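Side-chain contact in sulfoquinovosidase (Escherichia coli, PDB 5AEG), which hydrolyses sulfoquinovosyl diacylglycerides and simple sulfoquinovosides, releasing sulfoquinovose for use as a source of carbon and sulfur: residues A[336-341]-A[384-389]. Numbering follows the deposited sequence.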
# COMPACT_ATOMS: atom_id res chain seq x y z
N PRO A 336 6.35 -15.40 0.24
CA PRO A 336 5.62 -16.55 -0.31
C PRO A 336 6.50 -17.36 -1.27
O PRO A 336 5.96 -18.05 -2.14
CB PRO A 336 4.44 -15.87 -0.97
CG PRO A 336 5.09 -14.62 -1.58
CD PRO A 336 6.16 -14.19 -0.61
N TYR A 337 7.83 -17.30 -1.08
CA TYR A 337 8.81 -18.14 -1.77
C TYR A 337 9.52 -19.02 -0.71
O TYR A 337 9.42 -18.78 0.50
CB TYR A 337 9.87 -17.34 -2.47
CG TYR A 337 9.38 -16.23 -3.40
CD1 TYR A 337 9.01 -16.50 -4.73
CD2 TYR A 337 9.40 -14.89 -2.99
CE1 TYR A 337 8.64 -15.45 -5.60
CE2 TYR A 337 8.97 -13.88 -3.81
CZ TYR A 337 8.63 -14.12 -5.15
OH TYR A 337 8.24 -13.05 -5.99
N VAL A 338 10.21 -20.04 -1.20
CA VAL A 338 10.92 -20.98 -0.33
C VAL A 338 12.24 -21.34 -0.99
O VAL A 338 12.28 -21.78 -2.13
CB VAL A 338 10.10 -22.22 0.01
CG1 VAL A 338 9.06 -21.97 1.08
CG2 VAL A 338 9.43 -22.85 -1.22
N ALA A 339 13.32 -21.20 -0.24
CA ALA A 339 14.65 -21.44 -0.75
C ALA A 339 14.78 -22.93 -1.25
O ALA A 339 14.54 -23.87 -0.50
CB ALA A 339 15.66 -21.23 0.36
N SER A 340 15.26 -23.09 -2.46
CA SER A 340 15.21 -24.41 -3.15
C SER A 340 16.09 -25.47 -2.49
O SER A 340 15.81 -26.66 -2.62
CB SER A 340 15.59 -24.25 -4.60
OG SER A 340 16.90 -23.81 -4.66
N ASP A 341 17.13 -25.05 -1.76
CA ASP A 341 18.02 -25.99 -1.08
C ASP A 341 17.61 -26.31 0.36
O ASP A 341 18.39 -26.90 1.05
CB ASP A 341 19.44 -25.45 -1.11
CG ASP A 341 19.60 -24.10 -0.36
OD1 ASP A 341 18.64 -23.29 -0.17
OD2 ASP A 341 20.73 -23.78 -0.02
N ALA A 384 -3.34 -24.16 2.41
CA ALA A 384 -3.50 -24.76 3.75
C ALA A 384 -2.20 -25.07 4.42
O ALA A 384 -2.02 -24.79 5.63
CB ALA A 384 -4.35 -26.06 3.69
N TRP A 385 -1.30 -25.66 3.65
CA TRP A 385 0.04 -26.05 4.11
C TRP A 385 0.84 -24.83 4.57
O TRP A 385 1.48 -24.87 5.57
CB TRP A 385 0.81 -26.72 2.97
CG TRP A 385 2.32 -26.92 3.16
CD1 TRP A 385 2.97 -27.81 3.99
CD2 TRP A 385 3.36 -26.20 2.50
NE1 TRP A 385 4.32 -27.68 3.86
CE2 TRP A 385 4.59 -26.70 2.96
CE3 TRP A 385 3.37 -25.20 1.52
CZ2 TRP A 385 5.79 -26.23 2.49
CZ3 TRP A 385 4.56 -24.74 1.06
CH2 TRP A 385 5.76 -25.25 1.55
N PHE A 386 0.87 -23.80 3.73
CA PHE A 386 1.66 -22.62 4.04
C PHE A 386 1.06 -21.86 5.20
O PHE A 386 1.78 -21.34 6.04
CB PHE A 386 1.82 -21.75 2.78
CG PHE A 386 3.09 -20.97 2.76
CD1 PHE A 386 4.30 -21.60 2.93
CD2 PHE A 386 3.09 -19.60 2.60
CE1 PHE A 386 5.48 -20.90 2.83
CE2 PHE A 386 4.27 -18.89 2.60
CZ PHE A 386 5.48 -19.51 2.68
N LYS A 387 -0.26 -21.79 5.29
CA LYS A 387 -0.89 -21.28 6.49
C LYS A 387 -0.45 -22.06 7.77
O LYS A 387 -0.26 -21.47 8.82
CB LYS A 387 -2.38 -21.25 6.27
CG LYS A 387 -3.19 -20.89 7.51
CD LYS A 387 -4.49 -20.19 7.14
CE LYS A 387 -5.39 -20.89 6.10
NZ LYS A 387 -5.87 -22.18 6.61
N GLU A 388 -0.26 -23.38 7.68
CA GLU A 388 0.25 -24.15 8.83
C GLU A 388 1.66 -23.86 9.15
O GLU A 388 2.06 -23.87 10.33
CB GLU A 388 0.07 -25.71 8.66
CG GLU A 388 -1.40 -26.12 8.65
CD GLU A 388 -2.18 -25.78 9.92
OE1 GLU A 388 -1.60 -26.06 11.00
OE2 GLU A 388 -3.36 -25.25 9.85
N VAL A 389 2.44 -23.60 8.13
CA VAL A 389 3.79 -23.13 8.35
C VAL A 389 3.74 -21.87 9.24
O VAL A 389 4.50 -21.79 10.20
CB VAL A 389 4.55 -22.84 7.05
CG1 VAL A 389 5.83 -22.07 7.29
CG2 VAL A 389 4.90 -24.14 6.31
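Pro336 and Val338, the two residues that meet Phe386 here, are themselves held through their backbones: Val338 is hydrogen-bonded to Gly373 of the antiparallel strand 370-374, and Pro336 to Val375 just beyond it. No hydrogen bond spans 336-341 and 384-389; the case illustrates apolar packing centred on one aromatic ring, beside a strand paired through its backbone. The far rim of the Phe386 ring does the touching. Its CE1 lies 4.1 Å from CG1 of Val338, and CE2, on the other flank of CZ, comes within 4.0 Å of the backbone CA of Pro336. Both partners approach obliquely, without stacking. CB of Phe386 already points at 336-341, and a chi1 of -150°, well short of a full 180°, sets the ring so that CE1 and CE2 reach Val338 and Pro336. With CG1 anti to its carbonyl carbon, Val338 offers that methyl to CE1, and the two side chains slide past each other in opposite directions. Trp385 comes only to the margin of the contact, its CH2 being 4.7 Å from CG1 of Val338; Val389, one helical turn on, sets CG2 4.2 Å above the plane of that indole, offset toward the rim. Leu344 and Cys345 of helix 343-351 also pack on Val338, so the apolar seam is shared by three elements. In this family 31 TIM barrel, the contact packs the excursion following barrel strand 329-334 against helix 380-395, which leads to strand 401-404 and the nucleophile Asp405, whose side chain is about 6 Å from that of Pro336.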